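Local coordinates for uncharacterized protein (Thermus thermophilus HB8, PDB 6SCE), which is a DNA nuclease activated by cyclic oligoadenylate, acting in Type III CRISPR defence, at residues A[335-338]-A[342-345]; A[327-332]-A[345-350]; A[363-368]-A[373-378]; A[427-432]-A[552-557]. One frame throughout, in Å; residues are numbered along the deposited sequence.

Interaction 1. Residues A[335-338]-A[342-345]; sequences FFRG and RVHR
Val343 turns one methyl group into the groove between Phe336 and Arg337, a contact within the helix-to-strand half of a beta-alpha-beta unit. In this unit, part of a Rossmann-like domain that is probably one of the protein's CARF domains, strand 316-321 leads through helix 326-338 to strand 342-347 at the edge of the sheet. CG2 of Val343 does the touching. It sits anti to its own carbonyl carbon and comes within 3.5 Å of Phe336 CB. The same methyl lies 3.9 Å from Arg337 N and 3.9 Å from Arg337 CG, wedged against the helix backbone. Phe336 therefore meets the valine with the root of its side chain. Its CB faces the strand, but the ring is led off toward Val317 and Leu319 of the neighbouring strand, with Phe335 CD2 over the centre of one ring face at a height of 3.9 Å.

The Arg337 side chain runs at about a right angle to that of Val343, extended from CG to NE. Of this side chain only CG touches the valine, and the rest runs on past it, carrying the charge to Glu333, one turn earlier on the same helix and outside both segments. There Arg337 NH2 forms a salt bridge with Glu333 OE2.

Interaction 2. Residues A[327-332]-A[345-350]; sequences SRLRWA and RSFLSG
Leu329 places its CG opposite the backbone N (chi1 179°) and Arg345 holds its CG between N and the carbonyl carbon (chi1 47°); together these torsions bring the leucine branch against the flat end of the arginine. Having left the strand, the arginine chain bends at chi3, laying the guanidinium beside the helix. Leu329 CD2 then lies over one face of that group, 3.3 Å above the plane and displaced toward its rim, with 3.6 Å from CD2 to Arg345 NE. CD1 of the same leucine looks back to the root of the arginine, 4.1 Å from Arg345 CB.

Phe347, next on this side of the strand, brings its ring up to the same methyl: its CE1 is 3.7 Å from Leu329 CD2, and its CE2 is at the edge of the guanidinium, in plane with it. These contacts belong to the beta-alpha-beta unit of the Rossmann-like domain, where helix 326-338 runs back along strand 342-347, the two short segments antiparallel at 175° with their axes 10.3 Å apart. Leu329, buried, also reaches Leu319 and Thr321 on the adjacent strand, with the arginine lying over it. The polar end of Arg345 is fixed by Glu333, whose OE1 forms a salt bridge with Arg345 NH1. With an alanine in place of Arg345, Leu329 CD2 is likely to lose its flat cover and Glu333 OE1 its charged partner. NH1 of Arg345 also comes up to the helix backbone, 4.1 Å from Arg330 CA.

Interaction 3. Residues A[363-368]-A[373-378]; sequences PVVEEA and HPVHAN
His373 receives the chain from helix 354-370 and binds back to Ala368 near the helix end, just before strand 375-378 begins. The helix is the crossover of the Rossmann-like fold, carrying the chain from edge strand 342-347 past 316-321 and 293-297 to the parallel strand 375-378. The backbone N of His373 donates to Ala368 O at 2.8 Å. This hydrogen bond is bent, with 135° at the hydrogen, and its donor is tilted 23° from the carbonyl plane; reaching back five residues, it fixes where the chain turns from helix toward strand. CB of His373 stays on Ala368, 4.0 Å from Ala368 CB, while NE2 at the far end of the histidine ring hydrogen-bonds to Arg371 NE.

Pro374 faces the other way, toward Arg399 of the next strand. Val375 then turns back to the helix and supplies the apolar part of the contact. Its CG2 presses on Ala368 CB at 3.3 Å, tighter than ordinary van der Waals packing, so a methyl here is already a close fit. Leu293 and Leu295 of the adjoining strand extend this floor beneath the helix. The other branch of Val375, CG1, stands opposite the backbone N (chi1 -176°) and points along the helix toward the preceding turn, where CG1 of Val375 lies a loose 4.4 Å from Val365 CG2.

Interaction 4. Residues A[427-432]-A[552-557]; sequences DLLALR and LWFVEC
Leu552 is the knob of this contact, rising from the strand into the hollow between Leu428 and Leu429 on the helix. Its two flanks are used separately. On one, Leu428 CD2 settles 4.0 Å from Leu552 CB, the two side chains sliding past each other in opposite directions. On the other, Leu429 crosses Leu552 at about a right angle, and their CD2 methyls come to 3.9 Å. Leu429 swings its CG away from the carbonyl carbon (chi1 -79°), and its CD2 drops into the dip between Leu552 and Phe554. There it meets the aromatic ring at the edge, near the ring plane, 4.1 Å from Phe554 CZ. The ring also packs on Met571, Leu574 and Val575 of helix 561-579.

The helix and strand segments lie nearly perpendicular, at 100°, with 11.0 Å between their axes, so the contact is confined to one end of the strand. Farther along, the strand carries Glu556 and Lys558, two residues apart, beside Asp543 of the neighbouring antiparallel strand, a pattern consistent with the core of a PD-(D/E)xK nuclease fold.

Overall arrangement
Interactions 1 and 2 are successive steps along one helix-strand pair, their centres 12 Å apart and joined through Arg345. Interaction 3, centred 16 Å from interaction 1, packs the next helix on the same sheet and does not touch either. Interaction 4 belongs to another sheet, yet helix 425-432 bridges the two: Leu431 packs on Phe335 and Ala332, with Ala332 CA 3.6 Å from Leu431 CD1. Helix 326-338 thus meets its own sheet on one side and the probable nuclease domain on the other. The nearest atoms of interactions 2, 3 and 4 are about 6, 7 and 7 Å from the bound nucleic acid; those of interaction 1 are about 13 Å away.

Interaction 1. Residues A[335-338]-A[342-345]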
loop_
_atom_site.group_PDB
_atom_site.type_symbol
_atom_site.label_atom_id
_atom_site.label_comp_id
_atom_site.label_asym_id
_atom_site.label_seq_id
_atom_site.Cartn_x
_atom_site.Cartn_y
_atom_site.Cartn_z
ATOM N N PHE A 335 7.246 11.920 -12.816
ATOM C CA PHE A 335 7.951 12.439 -11.673
ATOM C C PHE A 335 9.445 12.550 -11.911
ATOM O O PHE A 335 10.056 13.615 -11.645
ATOM C CB PHE A 335 7.703 11.602 -10.424
ATOM C CG PHE A 335 8.608 11.974 -9.298
ATOM C CD1 PHE A 335 8.377 13.140 -8.584
ATOM C CD2 PHE A 335 9.726 11.208 -9.003
ATOM C CE1 PHE A 335 9.231 13.513 -7.558
ATOM C CE2 PHE A 335 10.583 11.588 -7.981
ATOM C CZ PHE A 335 10.325 12.740 -7.254
ATOM N N PHE A 336 10.044 11.470 -12.414
ATOM C CA PHE A 336 11.475 11.450 -12.634
ATOM C C PHE A 336 11.872 12.387 -13.779
ATOM O O PHE A 336 12.839 13.121 -13.654
ATOM C CB PHE A 336 11.993 10.029 -12.849
ATOM C CG PHE A 336 12.121 9.226 -11.566
ATOM C CD1 PHE A 336 13.161 9.464 -10.685
ATOM C CD2 PHE A 336 11.214 8.237 -11.262
ATOM C CE1 PHE A 336 13.294 8.724 -9.526
ATOM C CE2 PHE A 336 11.330 7.507 -10.101
ATOM C CZ PHE A 336 12.363 7.760 -9.224
ATOM N N ARG A 337 11.090 12.418 -14.850
ATOM C CA ARG A 337 11.362 13.389 -15.925
ATOM C C ARG A 337 11.296 14.828 -15.431
ATOM O O ARG A 337 12.118 15.651 -15.831
ATOM C CB ARG A 337 10.389 13.233 -17.079
ATOM C CG ARG A 337 10.652 12.033 -17.977
ATOM C CD ARG A 337 9.602 12.032 -19.080
ATOM N NE ARG A 337 9.565 10.813 -19.885
ATOM C CZ ARG A 337 10.314 10.596 -20.963
ATOM N NH1 ARG A 337 11.194 11.505 -21.378
ATOM N NH2 ARG A 337 10.184 9.457 -21.631
ATOM N N GLY A 338 10.341 15.119 -14.548
ATOM C CA GLY A 338 10.199 16.462 -13.966
ATOM C C GLY A 338 11.393 16.872 -13.125
ATOM O O GLY A 338 11.658 18.053 -12.961
ATOM N N ARG A 342 16.749 11.037 -16.673
ATOM C CA ARG A 342 16.387 10.237 -17.854
ATOM C C ARG A 342 15.689 8.934 -17.433
ATOM O O ARG A 342 16.224 8.170 -16.633
ATOM C CB ARG A 342 17.594 9.885 -18.707
ATOM C CG ARG A 342 17.218 9.278 -20.057
ATOM C CD ARG A 342 18.434 8.875 -20.871
ATOM N NE ARG A 342 19.031 10.033 -21.520
ATOM C CZ ARG A 342 20.170 10.639 -21.168
ATOM N NH1 ARG A 342 20.939 10.206 -20.156
ATOM N NH2 ARG A 342 20.556 11.702 -21.868
ATOM N N VAL A 343 14.519 8.684 -17.996
ATOM C CA VAL A 343 13.717 7.518 -17.623
ATOM C C VAL A 343 13.689 6.460 -18.722
ATOM O O VAL A 343 13.423 6.766 -19.877
ATOM C CB VAL A 343 12.278 7.914 -17.324
ATOM C CG1 VAL A 343 11.457 6.672 -16.977
ATOM C CG2 VAL A 343 12.241 8.921 -16.194
ATOM N N HIS A 344 13.940 5.215 -18.349
ATOM C CA HIS A 344 13.718 4.071 -19.216
ATOM C C HIS A 344 12.730 3.163 -18.504
ATOM O O HIS A 344 12.857 2.927 -17.299
ATOM C CB HIS A 344 15.007 3.339 -19.438
ATOM C CG HIS A 344 16.149 4.220 -19.822
ATOM N ND1 HIS A 344 16.274 4.772 -21.084
ATOM C CD2 HIS A 344 17.226 4.639 -19.118
ATOM C CE1 HIS A 344 17.377 5.495 -21.134
ATOM N NE2 HIS A 344 17.977 5.424 -19.960
ATOM N N ARG A 345 11.765 2.648 -19.242
ATOM C CA ARG A 345 10.710 1.850 -18.669
ATOM C C ARG A 345 10.480 0.695 -19.564
ATOM O O ARG A 345 10.701 0.799 -20.766
ATOM C CB ARG A 345 9.423 2.655 -18.562
ATOM C CG ARG A 345 9.067 3.433 -19.825
ATOM C CD ARG A 345 7.790 4.237 -19.626
ATOM N NE ARG A 345 6.625 3.409 -19.884
ATOM C CZ ARG A 345 5.362 3.806 -19.774
ATOM N NH1 ARG A 345 5.055 5.044 -19.380
ATOM N NH2 ARG A 345 4.396 2.936 -20.037
#

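Interaction 2. Residues A[327-332]-A[345-350]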
loop_
_atom_site.group_PDB
_atom_site.type_symbol
_atom_site.label_atom_id
_atom_site.label_comp_id
_atom_site.label_asym_id
_atom_site.label_seq_id
_atom_site.Cartn_x
_atom_site.Cartn_y
_atom_site.Cartn_z
ATOM N N SER A 327 -0.667 2.857 -14.950
ATOM C CA SER A 327 -0.883 4.211 -14.413
ATOM C C SER A 327 0.246 4.620 -13.468
ATOM O O SER A 327 0.816 5.700 -13.583
ATOM C CB SER A 327 -2.200 4.308 -13.641
ATOM O OG SER A 327 -3.290 4.064 -14.501
ATOM N N ARG A 328 0.574 3.739 -12.540
ATOM C CA ARG A 328 1.655 4.060 -11.594
ATOM C C ARG A 328 2.994 4.254 -12.292
ATOM O O ARG A 328 3.794 5.110 -11.893
ATOM C CB ARG A 328 1.738 3.014 -10.490
ATOM C CG ARG A 328 0.456 2.923 -9.650
ATOM C CD ARG A 328 0.245 4.204 -8.871
ATOM N NE ARG A 328 1.358 4.415 -7.947
ATOM C CZ ARG A 328 1.402 3.943 -6.699
ATOM N NH1 ARG A 328 0.375 3.260 -6.197
ATOM N NH2 ARG A 328 2.493 4.153 -5.959
ATOM N N LEU A 329 3.259 3.460 -13.327
ATOM C CA LEU A 329 4.475 3.614 -14.085
ATOM C C LEU A 329 4.474 4.980 -14.768
ATOM O O LEU A 329 5.493 5.689 -14.760
ATOM C CB LEU A 329 4.633 2.501 -15.113
ATOM C CG LEU A 329 5.857 2.536 -16.015
ATOM C CD1 LEU A 329 7.115 2.416 -15.199
ATOM C CD2 LEU A 329 5.792 1.407 -17.038
ATOM N N ARG A 330 3.340 5.342 -15.360
ATOM C CA ARG A 330 3.222 6.648 -16.048
ATOM C C ARG A 330 3.548 7.810 -15.088
ATOM O O ARG A 330 4.306 8.734 -15.417
ATOM C CB ARG A 330 1.802 6.803 -16.608
ATOM C CG ARG A 330 1.510 8.118 -17.317
ATOM C CD ARG A 330 0.041 8.166 -17.747
ATOM N NE ARG A 330 -0.279 9.388 -18.495
ATOM C CZ ARG A 330 -1.506 9.735 -18.898
ATOM N NH1 ARG A 330 -2.555 8.969 -18.628
ATOM N NH2 ARG A 330 -1.692 10.868 -19.563
ATOM N N TRP A 331 3.010 7.764 -13.880
ATOM C CA TRP A 331 3.222 8.836 -12.893
ATOM C C TRP A 331 4.652 8.862 -12.385
ATOM O O TRP A 331 5.206 9.920 -12.128
ATOM C CB TRP A 331 2.254 8.701 -11.716
ATOM C CG TRP A 331 0.843 8.740 -12.190
ATOM C CD1 TRP A 331 0.358 9.497 -13.211
ATOM C CD2 TRP A 331 -0.256 7.971 -11.703
ATOM N NE1 TRP A 331 -0.973 9.254 -13.385
ATOM C CE2 TRP A 331 -1.379 8.325 -12.466
ATOM C CE3 TRP A 331 -0.404 7.028 -10.690
ATOM C CZ2 TRP A 331 -2.628 7.774 -12.247
ATOM C CZ3 TRP A 331 -1.661 6.475 -10.477
ATOM C CH2 TRP A 331 -2.743 6.847 -11.246
ATOM N N ALA A 332 5.248 7.678 -12.239
ATOM C CA ALA A 332 6.653 7.600 -11.815
ATOM C C ALA A 332 7.554 8.196 -12.894
ATOM O O ALA A 332 8.474 8.967 -12.601
ATOM C CB ALA A 332 7.065 6.167 -11.530
ATOM N N ARG A 345 11.765 2.648 -19.242
ATOM C CA ARG A 345 10.710 1.850 -18.669
ATOM C C ARG A 345 10.480 0.695 -19.564
ATOM O O ARG A 345 10.701 0.799 -20.766
ATOM C CB ARG A 345 9.423 2.655 -18.562
ATOM C CG ARG A 345 9.067 3.433 -19.825
ATOM C CD ARG A 345 7.790 4.237 -19.626
ATOM N NE ARG A 345 6.625 3.409 -19.884
ATOM C CZ ARG A 345 5.362 3.806 -19.774
ATOM N NH1 ARG A 345 5.055 5.044 -19.380
ATOM N NH2 ARG A 345 4.396 2.936 -20.037
ATOM N N SER A 346 10.009 -0.401 -18.999
ATOM C CA SER A 346 9.525 -1.493 -19.794
ATOM C C SER A 346 8.464 -2.241 -19.020
ATOM O O SER A 346 8.458 -2.213 -17.778
ATOM C CB SER A 346 10.678 -2.437 -20.174
ATOM O OG SER A 346 10.252 -3.360 -21.172
ATOM N N PHE A 347 7.552 -2.890 -19.747
ATOM C CA PHE A 347 6.576 -3.794 -19.153
ATOM C C PHE A 347 7.057 -5.238 -19.116
ATOM O O PHE A 347 7.603 -5.778 -20.120
ATOM C CB PHE A 347 5.238 -3.743 -19.892
ATOM C CG PHE A 347 4.486 -2.469 -19.710
ATOM C CD1 PHE A 347 3.975 -2.113 -18.464
ATOM C CD2 PHE A 347 4.273 -1.613 -20.792
ATOM C CE1 PHE A 347 3.261 -0.938 -18.300
ATOM C CE2 PHE A 347 3.556 -0.432 -20.630
ATOM C CZ PHE A 347 3.063 -0.089 -19.372
ATOM N N LEU A 348 6.789 -5.893 -17.986
ATOM C CA LEU A 348 6.918 -7.353 -17.854
ATOM C C LEU A 348 5.656 -8.007 -18.382
ATOM O O LEU A 348 4.610 -7.372 -18.394
ATOM C CB LEU A 348 7.115 -7.758 -16.396
ATOM C CG LEU A 348 8.249 -7.049 -15.668
ATOM C CD1 LEU A 348 8.248 -7.516 -14.210
ATOM C CD2 LEU A 348 9.614 -7.273 -16.333
ATOM N N SER A 349 5.762 -9.257 -18.830
ATOM C CA SER A 349 4.611 -10.028 -19.261
ATOM C C SER A 349 3.624 -10.188 -18.113
ATOM O O SER A 349 2.420 -10.159 -18.326
ATOM C CB SER A 349 5.036 -11.413 -19.768
ATOM O OG SER A 349 5.938 -11.285 -20.853
ATOM N N GLY A 350 4.134 -10.322 -16.889
ATOM C CA GLY A 350 3.245 -10.414 -15.734
ATOM C C GLY A 350 4.034 -10.376 -14.430
ATOM O O GLY A 350 5.264 -10.333 -14.440
#

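Interaction 3. Residues A[363-368]-A[373-378]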
loop_
_atom_site.group_PDB
_atom_site.type_symbol
_atom_site.label_atom_id
_atom_site.label_comp_id
_atom_site.label_asym_id
_atom_site.label_seq_id
_atom_site.Cartn_x
_atom_site.Cartn_y
_atom_site.Cartn_z
ATOM N N PRO A 363 22.179 -6.585 -18.519
ATOM C CA PRO A 363 23.076 -5.811 -19.392
ATOM C C PRO A 363 23.270 -4.357 -18.963
ATOM O O PRO A 363 24.336 -3.768 -19.201
ATOM C CB PRO A 363 22.375 -5.868 -20.760
ATOM C CG PRO A 363 21.417 -7.000 -20.669
ATOM C CD PRO A 363 20.983 -7.037 -19.236
ATOM N N VAL A 364 22.247 -3.780 -18.330
ATOM C CA VAL A 364 22.306 -2.409 -17.870
ATOM C C VAL A 364 23.292 -2.347 -16.700
ATOM O O VAL A 364 24.178 -1.497 -16.650
ATOM C CB VAL A 364 20.893 -1.909 -17.457
ATOM C CG1 VAL A 364 20.947 -0.581 -16.723
ATOM C CG2 VAL A 364 19.974 -1.858 -18.656
ATOM N N VAL A 365 23.151 -3.279 -15.766
ATOM C CA VAL A 365 24.069 -3.377 -14.652
ATOM C C VAL A 365 25.518 -3.554 -15.142
ATOM O O VAL A 365 26.425 -2.856 -14.691
ATOM C CB VAL A 365 23.681 -4.554 -13.742
ATOM C CG1 VAL A 365 24.734 -4.829 -12.677
ATOM C CG2 VAL A 365 22.337 -4.274 -13.095
ATOM N N GLU A 366 25.714 -4.487 -16.051
ATOM C CA GLU A 366 27.062 -4.822 -16.504
ATOM C C GLU A 366 27.713 -3.630 -17.205
ATOM O O GLU A 366 28.860 -3.307 -16.915
ATOM C CB GLU A 366 27.067 -6.095 -17.361
ATOM C CG GLU A 366 27.019 -7.340 -16.471
ATOM C CD GLU A 366 26.609 -8.621 -17.182
ATOM O OE1 GLU A 366 26.658 -8.673 -18.428
ATOM O OE2 GLU A 366 26.231 -9.578 -16.471
ATOM N N GLU A 367 26.964 -2.959 -18.071
ATOM C CA GLU A 367 27.453 -1.745 -18.719
ATOM C C GLU A 367 27.736 -0.648 -17.698
ATOM O O GLU A 367 28.778 0.001 -17.753
ATOM C CB GLU A 367 26.481 -1.290 -19.805
ATOM C CG GLU A 367 26.858 -0.005 -20.523
ATOM C CD GLU A 367 28.089 -0.126 -21.416
ATOM O OE1 GLU A 367 28.600 -1.236 -21.612
ATOM O OE2 GLU A 367 28.542 0.919 -21.916
ATOM N N ALA A 368 26.841 -0.455 -16.731
ATOM C CA ALA A 368 27.056 0.554 -15.711
ATOM C C ALA A 368 28.333 0.322 -14.921
ATOM O O ALA A 368 29.085 1.279 -14.651
ATOM C CB ALA A 368 25.873 0.621 -14.764
ATOM N N HIS A 373 29.624 3.772 -13.499
ATOM C CA HIS A 373 28.386 4.407 -12.982
ATOM C C HIS A 373 27.935 3.689 -11.707
ATOM O O HIS A 373 27.753 2.475 -11.736
ATOM C CB HIS A 373 27.257 4.310 -13.996
ATOM C CG HIS A 373 27.562 4.952 -15.311
ATOM N ND1 HIS A 373 28.320 6.097 -15.421
ATOM C CD2 HIS A 373 27.201 4.617 -16.571
ATOM C CE1 HIS A 373 28.432 6.428 -16.694
ATOM N NE2 HIS A 373 27.751 5.555 -17.413
ATOM N N PRO A 374 27.765 4.422 -10.587
ATOM C CA PRO A 374 27.139 3.818 -9.415
ATOM C C PRO A 374 25.774 3.227 -9.794
ATOM O O PRO A 374 24.990 3.890 -10.478
ATOM C CB PRO A 374 26.959 4.991 -8.463
ATOM C CG PRO A 374 27.979 5.993 -8.884
ATOM C CD PRO A 374 28.120 5.833 -10.358
ATOM N N VAL A 375 25.512 1.998 -9.371
ATOM C CA VAL A 375 24.252 1.339 -9.678
ATOM C C VAL A 375 23.493 1.084 -8.398
ATOM O O VAL A 375 23.905 0.231 -7.614
ATOM C CB VAL A 375 24.467 -0.022 -10.354
ATOM C CG1 VAL A 375 23.118 -0.628 -10.738
ATOM C CG2 VAL A 375 25.317 0.125 -11.579
ATOM N N HIS A 376 22.385 1.795 -8.206
ATOM C CA HIS A 376 21.515 1.606 -7.037
ATOM C C HIS A 376 20.339 0.701 -7.433
ATOM O O HIS A 376 19.776 0.831 -8.514
ATOM C CB HIS A 376 20.976 2.935 -6.524
ATOM C CG HIS A 376 22.038 3.876 -6.051
ATOM N ND1 HIS A 376 22.374 4.003 -4.721
ATOM C CD2 HIS A 376 22.842 4.725 -6.727
ATOM C CE1 HIS A 376 23.340 4.901 -4.603
ATOM N NE2 HIS A 376 23.640 5.356 -5.801
ATOM N N ALA A 377 19.990 -0.227 -6.563
ATOM C CA ALA A 377 18.886 -1.110 -6.839
ATOM C C ALA A 377 17.984 -1.115 -5.631
ATOM O O ALA A 377 18.385 -1.504 -4.534
ATOM C CB ALA A 377 19.375 -2.523 -7.159
ATOM N N ASN A 378 16.757 -0.678 -5.828
ATOM C CA ASN A 378 15.788 -0.707 -4.772
ATOM C C ASN A 378 15.027 -2.048 -4.824
ATOM O O ASN A 378 14.515 -2.440 -5.867
ATOM C CB ASN A 378 14.792 0.441 -4.929
ATOM C CG ASN A 378 13.702 0.368 -3.897
ATOM O OD1 ASN A 378 12.665 -0.314 -4.092
ATOM N ND2 ASN A 378 13.959 0.977 -2.748
#

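Interaction 4. Residues A[427-432]-A[552-557]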
loop_
_atom_site.group_PDB
_atom_site.type_symbol
_atom_site.label_atom_id
_atom_site.label_comp_id
_atom_site.label_asym_id
_atom_site.label_seq_id
_atom_site.Cartn_x
_atom_site.Cartn_y
_atom_site.Cartn_z
ATOM N N ASP A 427 6.043 16.269 -3.921
ATOM C CA ASP A 427 6.815 15.401 -4.819
ATOM C C ASP A 427 6.404 13.961 -4.624
ATOM O O ASP A 427 6.154 13.254 -5.592
ATOM C CB ASP A 427 8.328 15.573 -4.630
ATOM C CG ASP A 427 8.831 16.911 -5.150
ATOM O OD1 ASP A 427 8.053 17.629 -5.782
ATOM O OD2 ASP A 427 9.996 17.266 -4.919
ATOM N N LEU A 428 6.309 13.519 -3.376
ATOM C CA LEU A 428 5.811 12.191 -3.124
ATOM C C LEU A 428 4.435 11.992 -3.771
ATOM O O LEU A 428 4.185 10.970 -4.444
ATOM C CB LEU A 428 5.740 11.905 -1.632
ATOM C CG LEU A 428 5.141 10.560 -1.240
ATOM C CD1 LEU A 428 5.942 9.414 -1.848
ATOM C CD2 LEU A 428 5.138 10.483 0.275
ATOM N N LEU A 429 3.542 12.962 -3.575
ATOM C CA LEU A 429 2.198 12.858 -4.116
ATOM C C LEU A 429 2.169 12.792 -5.661
ATOM O O LEU A 429 1.356 12.048 -6.223
ATOM C CB LEU A 429 1.321 14.020 -3.607
ATOM C CG LEU A 429 0.772 13.879 -2.193
ATOM C CD1 LEU A 429 0.308 15.239 -1.687
ATOM C CD2 LEU A 429 -0.367 12.879 -2.112
ATOM N N ALA A 430 3.042 13.555 -6.314
ATOM C CA ALA A 430 3.202 13.486 -7.759
ATOM C C ALA A 430 3.598 12.062 -8.168
ATOM O O ALA A 430 3.001 11.443 -9.061
ATOM C CB ALA A 430 4.244 14.490 -8.207
ATOM N N LEU A 431 4.573 11.504 -7.455
ATOM C CA LEU A 431 5.046 10.162 -7.776
ATOM C C LEU A 431 3.920 9.165 -7.663
ATOM O O LEU A 431 3.822 8.214 -8.433
ATOM C CB LEU A 431 6.223 9.783 -6.865
ATOM C CG LEU A 431 6.812 8.393 -7.026
ATOM C CD1 LEU A 431 7.499 8.297 -8.374
ATOM C CD2 LEU A 431 7.807 8.182 -5.888
ATOM N N ARG A 432 3.058 9.398 -6.693
ATOM C CA ARG A 432 1.906 8.579 -6.457
ATOM C C ARG A 432 0.788 8.748 -7.463
ATOM O O ARG A 432 -0.055 7.894 -7.542
ATOM C CB ARG A 432 1.331 8.909 -5.097
ATOM C CG ARG A 432 0.071 8.166 -4.693
ATOM C CD ARG A 432 0.288 6.660 -4.665
ATOM N NE ARG A 432 -0.946 5.999 -4.290
ATOM C CZ ARG A 432 -1.996 5.857 -5.103
ATOM N NH1 ARG A 432 -1.953 6.270 -6.376
ATOM N NH2 ARG A 432 -3.074 5.272 -4.649
ATOM N N LEU A 552 3.828 9.873 5.010
ATOM C CA LEU A 552 3.003 11.022 4.651
ATOM C C LEU A 552 1.830 11.109 5.620
ATOM O O LEU A 552 1.271 10.085 6.036
ATOM C CB LEU A 552 2.457 10.869 3.230
ATOM C CG LEU A 552 1.872 12.138 2.614
ATOM C CD1 LEU A 552 2.886 13.241 2.498
ATOM C CD2 LEU A 552 1.359 11.779 1.227
ATOM N N TRP A 553 1.458 12.337 5.975
ATOM C CA TRP A 553 0.332 12.590 6.881
ATOM C C TRP A 553 -0.612 13.575 6.217
ATOM O O TRP A 553 -0.165 14.582 5.673
ATOM C CB TRP A 553 0.798 13.247 8.187
ATOM C CG TRP A 553 1.626 12.398 9.104
ATOM C CD1 TRP A 553 2.917 12.006 8.917
ATOM C CD2 TRP A 553 1.242 11.913 10.388
ATOM N NE1 TRP A 553 3.345 11.250 9.989
ATOM C CE2 TRP A 553 2.342 11.195 10.912
ATOM C CE3 TRP A 553 0.068 12.007 11.148
ATOM C CZ2 TRP A 553 2.302 10.573 12.158
ATOM C CZ3 TRP A 553 0.021 11.372 12.362
ATOM C CH2 TRP A 553 1.133 10.654 12.860
ATOM N N PHE A 554 -1.904 13.264 6.264
ATOM C CA PHE A 554 -2.952 14.194 5.894
ATOM C C PHE A 554 -3.584 14.721 7.173
ATOM O O PHE A 554 -3.755 13.977 8.141
ATOM C CB PHE A 554 -4.018 13.499 5.052
ATOM C CG PHE A 554 -3.517 13.013 3.728
ATOM C CD1 PHE A 554 -2.722 13.822 2.929
ATOM C CD2 PHE A 554 -3.851 11.748 3.271
ATOM C CE1 PHE A 554 -2.258 13.370 1.707
ATOM C CE2 PHE A 554 -3.395 11.295 2.047
ATOM C CZ PHE A 554 -2.615 12.102 1.261
ATOM N N VAL A 555 -3.947 15.999 7.153
ATOM C CA VAL A 555 -4.486 16.667 8.331
ATOM C C VAL A 555 -5.953 17.019 8.085
ATOM O O VAL A 555 -6.311 17.509 6.993
ATOM C CB VAL A 555 -3.714 17.962 8.648
ATOM C CG1 VAL A 555 -4.242 18.614 9.927
ATOM C CG2 VAL A 555 -2.225 17.688 8.774
ATOM N N GLU A 556 -6.798 16.745 9.082
ATOM C CA GLU A 556 -8.212 17.182 9.036
ATOM C C GLU A 556 -8.456 18.041 10.267
ATOM O O GLU A 556 -8.142 17.615 11.374
ATOM C CB GLU A 556 -9.174 15.986 9.015
ATOM C CG GLU A 556 -10.663 16.338 8.978
ATOM C CD GLU A 556 -11.137 16.883 7.641
ATOM O OE1 GLU A 556 -10.412 16.761 6.632
ATOM O OE2 GLU A 556 -12.258 17.431 7.594
ATOM N N CYS A 557 -9.025 19.228 10.051
ATOM C CA CYS A 557 -9.258 20.223 11.101
ATOM C C CYS A 557 -10.746 20.521 11.199
ATOM O O CYS A 557 -11.360 20.902 10.204
ATOM C CB CYS A 557 -8.555 21.529 10.762
ATOM S SG CYS A 557 -6.759 21.429 10.844
#